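Local coordinates for fatty acid-binding protein 2 (Manduca sexta, PDB 1MDC) that binds fatty acids in a one-to-one ratio, enclosing the ligand inside a beta-barrel, at residues Tyr8-Gln13 / Asp36-Lys41; Glu14-Phe19 / Ala126-Lys131; Ala102-Glu107 / Val115-Ser120. All coordinates share one frame; numbering follows the deposited sequence.

The three contacts illustrate how one antiparallel sheet can be both wall and binding site. Contact 1 pairs strand 8-14 with the entry to strand 39-45, contact 2 joins the end of strand 8-14 and start of helix 16-21 to strand 122-131, and contact 3 pairs strands 100-109 and 112-119. Centres of contacts 1 and 2, and of 2 and 3, lie about 10 Å apart; those of 1 and 3, about 15 Å. Gln13 OE1 lies 2.9 Å from Arg128 NE, and Val11 N 2.7 Å from Tyr129 O. Contacts 1 and 2 supply the polar groups that bind the palmitate carboxylate (Gln40; Arg128 and Tyr130); contact 3 lines the pocket and, through Lys106, reaches Gln40 and a sulfate.

Contact 1 of 3, residues Tyr8-Gln13 / Asp36-Lys41; sequences YSLVKQ and DKPTQK. With SO4 (sulfate ion), chain B.
Tyr8 and Gln40 form a hydrogen-bonded antiparallel pair in the wall of the fatty-acid-binding beta-barrel, Tyr8 N giving to Gln40 O at 2.9 Å and Gln40 N returning to Tyr8 O at 2.8 Å. A third bond runs from Leu10 N to Pro38 O (3.1 Å). Tyr8 O is also approached by Thr39 CA at 3.0 Å, a CA-H...O contact that adds a second, softer donor to that carbonyl.

Apolar packing comes next. Leu10, its CG anti to the backbone N (chi1 -178°), lays CD2 against Pro38 CD at 3.8 Å, and the two side chains cross obliquely. On the face carrying Ser9 and Thr39, the methyl CG2 of Thr39 sits 3.5 Å from Ser9 OG, whereas Thr39 OG1 is bonded to Thr54 OG1.

Further polar links involve a water that accepts from Gln13 NE2 (3.2 Å) and is hydrogen-bonded to the backbone Asp36 O (2.8 Å), linking the flanks of the contact beyond the strand pairing. Gln40 extends beyond CG into the barrel, where its NE2 donates to the palmitate carboxylate and makes only a weak, long bond to sulfate, while OE1 accepts from Lys106. Tyr8 OH bonds to Gly110 O.

In the fold, helices 16-21 and 27-35 separate the paired strands in sequence. Strand 122-131 lies on the other flank of 8-14, where Val11 and Lys12 both face Tyr129 in a classic beta bulge and Tyr130 packs on Pro38 and Gln40; strand 48-54 borders 39-45.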
loop_
_atom_site.group_PDB
_atom_site.type_symbol
_atom_site.label_atom_id
_atom_site.label_comp_id
_atom_site.label_asym_id
_atom_site.label_seq_id
_atom_site.Cartn_x
_atom_site.Cartn_y
_atom_site.Cartn_z
ATOM N N TYR A 8 -12.165 0.317 -2.313
ATOM C CA TYR A 8 -11.597 -0.576 -3.306
ATOM C C TYR A 8 -11.215 -1.872 -2.595
ATOM O O TYR A 8 -10.607 -1.841 -1.534
ATOM C CB TYR A 8 -10.347 0.028 -3.920
ATOM C CG TYR A 8 -10.675 1.185 -4.886
ATOM C CD1 TYR A 8 -10.857 2.490 -4.390
ATOM C CD2 TYR A 8 -10.774 0.968 -6.251
ATOM C CE1 TYR A 8 -11.146 3.553 -5.248
ATOM C CE2 TYR A 8 -11.066 2.027 -7.136
ATOM C CZ TYR A 8 -11.243 3.304 -6.625
ATOM O OH TYR A 8 -11.531 4.331 -7.488
ATOM N N SER A 9 -11.597 -2.992 -3.184
ATOM C CA SER A 9 -11.326 -4.311 -2.632
ATOM C C SER A 9 -10.399 -5.085 -3.556
ATOM O O SER A 9 -10.535 -5.052 -4.779
ATOM C CB SER A 9 -12.591 -5.184 -2.608
ATOM O OG SER A 9 -13.548 -4.534 -1.852
ATOM N N LEU A 10 -9.466 -5.821 -2.970
ATOM C CA LEU A 10 -8.544 -6.605 -3.775
ATOM C C LEU A 10 -9.207 -7.694 -4.603
ATOM O O LEU A 10 -9.981 -8.501 -4.079
ATOM C CB LEU A 10 -7.522 -7.294 -2.832
ATOM C CG LEU A 10 -6.479 -8.092 -3.621
ATOM C CD1 LEU A 10 -5.357 -7.111 -4.093
ATOM C CD2 LEU A 10 -5.875 -9.037 -2.632
ATOM N N VAL A 11 -8.888 -7.722 -5.896
ATOM C CA VAL A 11 -9.448 -8.726 -6.772
ATOM C C VAL A 11 -8.413 -9.729 -7.262
ATOM O O VAL A 11 -8.752 -10.853 -7.546
ATOM C CB VAL A 11 -10.374 -8.234 -7.861
ATOM C CG1 VAL A 11 -11.481 -7.484 -7.173
ATOM C CG2 VAL A 11 -9.683 -7.307 -8.767
ATOM N N LYS A 12 -7.152 -9.342 -7.360
ATOM C CA LYS A 12 -6.112 -10.260 -7.840
ATOM C C LYS A 12 -4.743 -9.648 -7.602
ATOM O O LYS A 12 -4.629 -8.436 -7.419
ATOM C CB LYS A 12 -6.345 -10.369 -9.352
ATOM C CG LYS A 12 -5.240 -10.869 -10.249
ATOM C CD LYS A 12 -5.625 -10.765 -11.723
ATOM C CE LYS A 12 -4.461 -10.242 -12.542
ATOM N NZ LYS A 12 -4.670 -10.308 -13.998
ATOM N N GLN A 13 -3.696 -10.458 -7.596
ATOM C CA GLN A 13 -2.365 -9.907 -7.388
ATOM C C GLN A 13 -1.371 -10.846 -8.067
ATOM O O GLN A 13 -1.703 -12.035 -8.219
ATOM C CB GLN A 13 -2.019 -9.723 -5.888
ATOM C CG GLN A 13 -2.205 -10.986 -5.093
ATOM C CD GLN A 13 -2.194 -10.660 -3.630
ATOM O OE1 GLN A 13 -2.145 -9.506 -3.259
ATOM N NE2 GLN A 13 -2.222 -11.679 -2.786
ATOM N N ASP A 36 -4.526 -12.351 2.630
ATOM C CA ASP A 36 -5.433 -11.241 2.936
ATOM C C ASP A 36 -6.327 -10.812 1.788
ATOM O O ASP A 36 -5.978 -11.012 0.637
ATOM C CB ASP A 36 -4.466 -10.054 3.211
ATOM C CG ASP A 36 -4.976 -8.798 3.886
ATOM O OD1 ASP A 36 -6.077 -8.982 4.527
ATOM O OD2 ASP A 36 -4.371 -7.741 3.859
ATOM N N LYS A 37 -7.471 -10.204 2.117
ATOM C CA LYS A 37 -8.408 -9.694 1.117
ATOM C C LYS A 37 -8.685 -8.268 1.617
ATOM O O LYS A 37 -9.781 -7.961 2.091
ATOM C CB LYS A 37 -9.713 -10.490 1.033
ATOM C CG LYS A 37 -9.560 -11.863 0.356
ATOM C CD LYS A 37 -9.287 -11.783 -1.163
ATOM C CE LYS A 37 -9.116 -13.108 -1.931
ATOM N NZ LYS A 37 -8.709 -12.960 -3.359
ATOM N N PRO A 38 -7.675 -7.402 1.549
ATOM C CA PRO A 38 -7.817 -6.033 2.030
ATOM C C PRO A 38 -8.680 -5.114 1.186
ATOM O O PRO A 38 -8.935 -5.372 0.011
ATOM C CB PRO A 38 -6.401 -5.424 1.961
ATOM C CG PRO A 38 -5.692 -6.164 0.835
ATOM C CD PRO A 38 -6.420 -7.532 0.760
ATOM N N THR A 39 -9.124 -4.028 1.820
ATOM C CA THR A 39 -9.933 -2.992 1.190
ATOM C C THR A 39 -9.289 -1.682 1.578
ATOM O O THR A 39 -8.627 -1.590 2.620
ATOM C CB THR A 39 -11.422 -2.895 1.516
ATOM O OG1 THR A 39 -11.577 -2.337 2.827
ATOM C CG2 THR A 39 -12.097 -4.258 1.369
ATOM N N GLN A 40 -9.464 -0.661 0.756
ATOM C CA GLN A 40 -8.887 0.621 1.099
ATOM C C GLN A 40 -9.736 1.787 0.568
ATOM O O GLN A 40 -10.277 1.721 -0.536
ATOM C CB GLN A 40 -7.413 0.719 0.808
ATOM C CG GLN A 40 -7.120 0.584 -0.633
ATOM C CD GLN A 40 -5.670 0.847 -0.797
ATOM O OE1 GLN A 40 -5.235 1.990 -0.886
ATOM N NE2 GLN A 40 -4.935 -0.225 -0.815
ATOM N N LYS A 41 -9.873 2.844 1.367
ATOM C CA LYS A 41 -10.672 4.012 1.013
ATOM C C LYS A 41 -9.887 5.241 1.369
ATOM O O LYS A 41 -9.376 5.310 2.475
ATOM C CB LYS A 41 -11.851 4.010 1.944
ATOM C CG LYS A 41 -12.851 5.153 1.683
ATOM C CD LYS A 41 -14.160 5.094 2.484
ATOM C CE LYS A 41 -14.144 5.575 3.923
ATOM N NZ LYS A 41 -15.343 5.125 4.657
HETATM S S SO4 B . -1.039 1.985 0.823
HETATM O O1 SO4 B . -1.286 3.426 0.695
HETATM O O2 SO4 B . -2.077 1.247 0.135
HETATM O O3 SO4 B . 0.236 1.613 0.195
HETATM O O4 SO4 B . -1.043 1.617 2.268
HETATM O O HOH W 1 -3.317 -10.456 -0.039
#

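Contact 2 of 3, residues Glu14-Phe19 / Ala126-Lys131; sequences ENFDGF and ARRYYK. With PLM (palmitic acid), chain C.
Phe16, with CG anti to its own N (chi1 -169°), and Arg128, bent at its third torsion (chi3 94°), turn two flat groups onto each other where helix 16-21 meets strand 122-131 of the fatty-acid-binding beta-barrel. The guanidinium lies over the face of the ring, centres of the two groups 4.0 Å apart and planes only 15° off parallel, in a cation-pi stack that should hold the guanidinium's rotation fixed. Its edge is thereby presented to the ligand: Arg128 NH1 donates to palmitate O2 at 2.9 Å. Tyr130 OH grips the same oxygen at 2.6 Å, and Gln13 OE1 accepts from Arg128 NE, a second-shell bond that also steadies the arginine.

The hydroxyl of Tyr129 makes a separate bridge. It donates to Glu14 OE1 at 2.6 Å, the carboxylate oxygen lying at the edge of the ring, and accepts from Arg127 NH1 at 3.0 Å. A phenylalanine in its place would probably leave the Glu14 carboxylate and Arg127 NH1 without the mate that bridges their opposite charges.

In the backbone, Glu14 and Arg127 form a hydrogen-bonded antiparallel pair, with Glu14 N giving to Arg127 O at 2.8 Å. As the chain then turns into the helix, Ala126 fills the corner: its CB lies 3.4 Å from Asn15 O and 4.0 Å from Phe19 CB.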
loop_
_atom_site.group_PDB
_atom_site.type_symbol
_atom_site.label_atom_id
_atom_site.label_comp_id
_atom_site.label_asym_id
_atom_site.label_seq_id
_atom_site.Cartn_x
_atom_site.Cartn_y
_atom_site.Cartn_z
ATOM N N GLU A 14 -0.197 -10.321 -8.468
ATOM C CA GLU A 14 0.824 -11.099 -9.134
ATOM C C GLU A 14 2.178 -10.796 -8.542
ATOM O O GLU A 14 2.448 -9.637 -8.268
ATOM C CB GLU A 14 0.882 -10.636 -10.627
ATOM C CG GLU A 14 -0.452 -10.807 -11.279
ATOM C CD GLU A 14 -0.500 -10.286 -12.669
ATOM O OE1 GLU A 14 -0.309 -9.002 -12.770
ATOM O OE2 GLU A 14 -0.699 -10.998 -13.588
ATOM N N ASN A 15 3.017 -11.831 -8.360
ATOM C CA ASN A 15 4.368 -11.677 -7.820
ATOM C C ASN A 15 4.439 -11.057 -6.442
ATOM O O ASN A 15 5.493 -10.563 -6.045
ATOM C CB ASN A 15 5.291 -10.894 -8.814
ATOM C CG ASN A 15 5.440 -11.625 -10.141
ATOM O OD1 ASN A 15 5.247 -12.851 -10.224
ATOM N ND2 ASN A 15 5.763 -10.890 -11.190
ATOM N N PHE A 16 3.329 -11.082 -5.708
ATOM C CA PHE A 16 3.338 -10.500 -4.381
ATOM C C PHE A 16 4.189 -11.323 -3.416
ATOM O O PHE A 16 4.886 -10.807 -2.568
ATOM C CB PHE A 16 1.915 -10.194 -3.890
ATOM C CG PHE A 16 1.769 -9.352 -2.621
ATOM C CD1 PHE A 16 2.425 -8.140 -2.486
ATOM C CD2 PHE A 16 0.930 -9.800 -1.587
ATOM C CE1 PHE A 16 2.252 -7.362 -1.328
ATOM C CE2 PHE A 16 0.765 -9.050 -0.418
ATOM C CZ PHE A 16 1.433 -7.833 -0.304
ATOM N N ASP A 17 4.152 -12.622 -3.544
ATOM C CA ASP A 17 4.963 -13.430 -2.648
ATOM C C ASP A 17 6.453 -13.129 -2.831
ATOM O O ASP A 17 7.252 -13.079 -1.897
ATOM C CB ASP A 17 4.650 -14.909 -2.951
ATOM C CG ASP A 17 5.437 -15.875 -2.061
ATOM O OD1 ASP A 17 4.821 -16.163 -0.946
ATOM O OD2 ASP A 17 6.520 -16.365 -2.340
ATOM N N GLY A 18 6.838 -12.912 -4.081
ATOM C CA GLY A 18 8.211 -12.608 -4.442
ATOM C C GLY A 18 8.650 -11.332 -3.825
ATOM O O GLY A 18 9.754 -11.212 -3.303
ATOM N N PHE A 19 7.760 -10.356 -3.876
ATOM C CA PHE A 19 8.103 -9.093 -3.278
ATOM C C PHE A 19 8.254 -9.242 -1.752
ATOM O O PHE A 19 9.155 -8.664 -1.166
ATOM C CB PHE A 19 6.963 -7.999 -3.510
ATOM C CG PHE A 19 7.081 -6.842 -2.559
ATOM C CD1 PHE A 19 8.087 -5.893 -2.704
ATOM C CD2 PHE A 19 6.180 -6.703 -1.520
ATOM C CE1 PHE A 19 8.190 -4.820 -1.826
ATOM C CE2 PHE A 19 6.287 -5.629 -0.610
ATOM C CZ PHE A 19 7.277 -4.694 -0.763
ATOM N N ALA A 126 5.688 -6.401 -8.757
ATOM C CA ALA A 126 4.512 -7.080 -8.186
ATOM C C ALA A 126 3.323 -6.184 -8.490
ATOM O O ALA A 126 3.529 -4.970 -8.582
ATOM C CB ALA A 126 4.567 -7.307 -6.634
ATOM N N ARG A 127 2.123 -6.763 -8.648
ATOM C CA ARG A 127 0.943 -5.984 -8.946
ATOM C C ARG A 127 -0.205 -6.406 -8.081
ATOM O O ARG A 127 -0.345 -7.588 -7.794
ATOM C CB ARG A 127 0.491 -6.286 -10.369
ATOM C CG ARG A 127 1.218 -5.436 -11.370
ATOM C CD ARG A 127 0.422 -4.187 -11.663
ATOM N NE ARG A 127 1.003 -3.267 -12.606
ATOM C CZ ARG A 127 0.819 -3.379 -13.915
ATOM N NH1 ARG A 127 0.117 -4.384 -14.396
ATOM N NH2 ARG A 127 1.371 -2.472 -14.749
ATOM N N ARG A 128 -1.017 -5.432 -7.672
ATOM C CA ARG A 128 -2.202 -5.690 -6.868
ATOM C C ARG A 128 -3.304 -4.931 -7.593
ATOM O O ARG A 128 -3.157 -3.752 -7.860
ATOM C CB ARG A 128 -2.157 -5.364 -5.388
ATOM C CG ARG A 128 -0.913 -6.012 -4.709
ATOM C CD ARG A 128 -0.980 -5.734 -3.217
ATOM N NE ARG A 128 -1.629 -6.808 -2.453
ATOM C CZ ARG A 128 -1.865 -6.647 -1.152
ATOM N NH1 ARG A 128 -1.543 -5.510 -0.518
ATOM N NH2 ARG A 128 -2.414 -7.614 -0.499
ATOM N N TYR A 129 -4.366 -5.633 -7.942
ATOM C CA TYR A 129 -5.513 -5.102 -8.661
ATOM C C TYR A 129 -6.727 -5.046 -7.716
ATOM O O TYR A 129 -7.133 -6.048 -7.102
ATOM C CB TYR A 129 -5.849 -5.996 -9.887
ATOM C CG TYR A 129 -4.670 -6.170 -10.801
ATOM C CD1 TYR A 129 -4.407 -5.278 -11.846
ATOM C CD2 TYR A 129 -3.808 -7.251 -10.618
ATOM C CE1 TYR A 129 -3.322 -5.435 -12.680
ATOM C CE2 TYR A 129 -2.706 -7.429 -11.458
ATOM C CZ TYR A 129 -2.463 -6.549 -12.480
ATOM O OH TYR A 129 -1.382 -6.729 -13.293
ATOM N N TYR A 130 -7.313 -3.851 -7.606
ATOM C CA TYR A 130 -8.465 -3.670 -6.745
ATOM C C TYR A 130 -9.610 -3.088 -7.561
ATOM O O TYR A 130 -9.392 -2.450 -8.581
ATOM C CB TYR A 130 -8.047 -2.621 -5.697
ATOM C CG TYR A 130 -7.004 -2.926 -4.617
ATOM C CD1 TYR A 130 -5.658 -2.987 -4.929
ATOM C CD2 TYR A 130 -7.421 -3.093 -3.291
ATOM C CE1 TYR A 130 -4.719 -3.252 -3.909
ATOM C CE2 TYR A 130 -6.503 -3.339 -2.272
ATOM C CZ TYR A 130 -5.151 -3.419 -2.611
ATOM O OH TYR A 130 -4.247 -3.631 -1.627
ATOM N N LYS A 131 -10.814 -3.323 -7.097
ATOM C CA LYS A 131 -11.993 -2.847 -7.758
ATOM C C LYS A 131 -13.005 -2.262 -6.749
ATOM O O LYS A 131 -13.211 -2.789 -5.663
ATOM C CB LYS A 131 -12.490 -4.131 -8.422
ATOM C CG LYS A 131 -13.517 -3.961 -9.482
ATOM C CD LYS A 131 -12.920 -3.925 -10.855
ATOM C CE LYS A 131 -13.101 -5.211 -11.621
ATOM N NZ LYS A 131 -12.197 -5.305 -12.778
HETATM C C1 PLM C . -1.323 -1.768 -1.436
HETATM O O1 PLM C . -1.969 -0.749 -1.736
HETATM O O2 PLM C . -1.701 -2.916 -1.723
HETATM C C2 PLM C . -0.024 -1.667 -0.605
HETATM C C3 PLM C . 0.730 -2.990 -0.338
HETATM C C4 PLM C . 0.420 -3.543 1.082
HETATM C C5 PLM C . 1.557 -3.276 2.090
HETATM C C6 PLM C . 2.318 -4.563 2.452
HETATM C C7 PLM C . 3.668 -4.163 3.035
HETATM C C8 PLM C . 4.429 -5.267 3.753
HETATM C C9 PLM C . 5.851 -5.179 3.195
HETATM C CA PLM C . 6.921 -4.716 4.194
HETATM C CB PLM C . 7.664 -3.493 3.634
HETATM C CC PLM C . 9.059 -3.277 4.277
HETATM C CD PLM C . 9.752 -1.982 3.744
HETATM C CE PLM C . 11.050 -2.265 2.995
HETATM C CF PLM C . 10.728 -3.117 1.767
HETATM C CG PLM C . 11.960 -3.455 0.888
#

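Contact 3 of 3, residues Ala102-Glu107 / Val115-Ser120; sequences ATFKKE and VTITSS. With SO4 (sulfate ion), chain B.
Lys105 O is approached by three groups: Thr116 N donates to it at 2.9 Å, Val115 CA comes within 3.2 Å as a CA-H...O contact, and a water sits 3.0 Å away. The setting is a beta hairpin of the barrel, strands 100-109 and 112-119, whose pairs alternate between hydrogen-bonded (Thr103 with Thr118, Lys105 with Thr116) and non-hydrogen-bonded (Ala102 with Ser119, Phe104 with Ile117, Lys106 with Val115). The same water is hydrogen-bonded to Glu107 OE1 and Thr116 OG1 and so spans both strands, while Thr116 OG1 is also bonded to Arg127 NE of the next strand.

The face bearing Ala102, Phe104, Lys106, Val115, Ile117 and Ser119 is turned to the barrel interior, where palmitate touches Ala102, Lys106 and Val115. Ile117 meets the Phe104 ring at its edge, CG1 lying in the ring plane 3.7 Å from Phe104 CD1. Phe19, from helix 16-21, packs against Ile117 and Ala102, and the Phe104 ring meets that of His93 on strand 90-97.

Lys106 and Val115 run side by side, Lys106 CG 4.1 Å from Val115 CG2. Beyond them the lysine bends at its third torsion (chi3 57°), carrying the amine to a sulfate ion, probably from the crystallisation liquor, and to Gln40 OE1. Two sulfate oxygens receive it: Lys106 NZ stands 2.7 Å from O1 and 2.8 Å from O2.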
loop_
_atom_site.group_PDB
_atom_site.type_symbol
_atom_site.label_atom_id
_atom_site.label_comp_id
_atom_site.label_asym_id
_atom_site.label_seq_id
_atom_site.Cartn_x
_atom_site.Cartn_y
_atom_site.Cartn_z
ATOM N N ALA A 102 10.908 0.503 -0.658
ATOM C CA ALA A 102 9.982 -0.063 -1.609
ATOM C C ALA A 102 9.098 1.084 -2.086
ATOM O O ALA A 102 8.918 2.086 -1.359
ATOM C CB ALA A 102 9.094 -1.122 -1.003
ATOM N N THR A 103 8.547 0.933 -3.300
ATOM C CA THR A 103 7.676 1.944 -3.893
ATOM C C THR A 103 6.366 1.297 -4.266
ATOM O O THR A 103 6.336 0.262 -4.904
ATOM C CB THR A 103 8.355 2.536 -5.174
ATOM O OG1 THR A 103 9.478 3.253 -4.731
ATOM C CG2 THR A 103 7.447 3.522 -5.867
ATOM N N PHE A 104 5.266 1.882 -3.854
ATOM C CA PHE A 104 3.964 1.337 -4.191
ATOM C C PHE A 104 3.291 2.451 -5.004
ATOM O O PHE A 104 2.933 3.479 -4.431
ATOM C CB PHE A 104 3.080 1.052 -2.971
ATOM C CG PHE A 104 3.792 0.208 -1.928
ATOM C CD1 PHE A 104 3.961 -1.124 -2.085
ATOM C CD2 PHE A 104 4.251 0.834 -0.746
ATOM C CE1 PHE A 104 4.622 -1.878 -1.082
ATOM C CE2 PHE A 104 4.887 0.109 0.249
ATOM C CZ PHE A 104 5.082 -1.250 0.058
ATOM N N LYS A 105 3.169 2.269 -6.329
ATOM C CA LYS A 105 2.566 3.255 -7.238
ATOM C C LYS A 105 1.078 2.912 -7.384
ATOM O O LYS A 105 0.730 1.857 -7.931
ATOM C CB LYS A 105 3.365 3.338 -8.557
ATOM C CG LYS A 105 2.965 4.517 -9.497
ATOM C CD LYS A 105 3.711 4.410 -10.846
ATOM C CE LYS A 105 3.107 4.970 -12.159
ATOM N NZ LYS A 105 4.043 5.817 -12.925
ATOM N N LYS A 106 0.204 3.787 -6.855
ATOM C CA LYS A 106 -1.232 3.524 -6.906
ATOM C C LYS A 106 -1.899 4.374 -7.965
ATOM O O LYS A 106 -1.937 5.575 -7.840
ATOM C CB LYS A 106 -1.796 3.868 -5.548
ATOM C CG LYS A 106 -0.980 3.247 -4.429
ATOM C CD LYS A 106 -1.457 3.480 -2.969
ATOM C CE LYS A 106 -2.860 3.051 -2.629
ATOM N NZ LYS A 106 -3.221 3.425 -1.228
ATOM N N GLU A 107 -2.406 3.743 -9.005
ATOM C CA GLU A 107 -3.051 4.461 -10.083
ATOM C C GLU A 107 -4.539 4.212 -10.117
ATOM O O GLU A 107 -4.977 3.085 -10.295
ATOM C CB GLU A 107 -2.404 4.073 -11.429
ATOM C CG GLU A 107 -0.928 4.519 -11.575
ATOM C CD GLU A 107 -0.345 4.015 -12.878
ATOM O OE1 GLU A 107 -0.013 2.857 -13.048
ATOM O OE2 GLU A 107 -0.306 4.900 -13.826
ATOM N N VAL A 115 -1.921 -1.244 -8.357
ATOM C CA VAL A 115 -0.789 -0.880 -7.540
ATOM C C VAL A 115 0.410 -1.643 -8.089
ATOM O O VAL A 115 0.342 -2.856 -8.214
ATOM C CB VAL A 115 -0.989 -1.318 -6.063
ATOM C CG1 VAL A 115 0.249 -0.900 -5.234
ATOM C CG2 VAL A 115 -2.194 -0.595 -5.399
ATOM N N THR A 116 1.470 -0.931 -8.430
ATOM C CA THR A 116 2.665 -1.534 -8.971
ATOM C C THR A 116 3.682 -1.388 -7.864
ATOM O O THR A 116 3.896 -0.289 -7.387
ATOM C CB THR A 116 3.114 -0.749 -10.178
ATOM O OG1 THR A 116 2.003 -0.838 -11.073
ATOM C CG2 THR A 116 4.310 -1.499 -10.816
ATOM N N ILE A 117 4.304 -2.489 -7.469
ATOM C CA ILE A 117 5.274 -2.451 -6.407
ATOM C C ILE A 117 6.646 -2.888 -6.823
ATOM O O ILE A 117 6.779 -3.926 -7.463
ATOM C CB ILE A 117 4.721 -3.553 -5.472
ATOM C CG1 ILE A 117 3.288 -3.213 -5.006
ATOM C CG2 ILE A 117 5.648 -3.560 -4.282
ATOM C CD1 ILE A 117 2.614 -4.285 -4.135
ATOM N N THR A 118 7.645 -2.088 -6.459
ATOM C CA THR A 118 9.042 -2.364 -6.761
ATOM C C THR A 118 9.810 -2.341 -5.432
ATOM O O THR A 118 9.371 -1.698 -4.471
ATOM C CB THR A 118 9.626 -1.496 -7.835
ATOM O OG1 THR A 118 9.349 -0.157 -7.529
ATOM C CG2 THR A 118 9.071 -1.874 -9.213
ATOM N N SER A 119 10.945 -3.053 -5.340
ATOM C CA SER A 119 11.733 -3.123 -4.098
ATOM C C SER A 119 13.214 -2.935 -4.357
ATOM O O SER A 119 13.695 -3.221 -5.445
ATOM C CB SER A 119 11.542 -4.595 -3.734
ATOM O OG SER A 119 12.529 -5.111 -2.924
ATOM N N SER A 120 13.966 -2.461 -3.389
ATOM C CA SER A 120 15.378 -2.287 -3.668
ATOM C C SER A 120 16.125 -3.624 -3.565
ATOM O O SER A 120 17.312 -3.698 -3.864
ATOM C CB SER A 120 16.013 -1.280 -2.700
ATOM O OG SER A 120 15.783 -1.743 -1.378
HETATM S S SO4 B . -1.039 1.985 0.823
HETATM O O1 SO4 B . -1.286 3.426 0.695
HETATM O O2 SO4 B . -2.077 1.247 0.135
HETATM O O3 SO4 B . 0.236 1.613 0.195
HETATM O O4 SO4 B . -1.043 1.617 2.268
HETATM O O HOH W 2 0.357 1.186 -10.855
#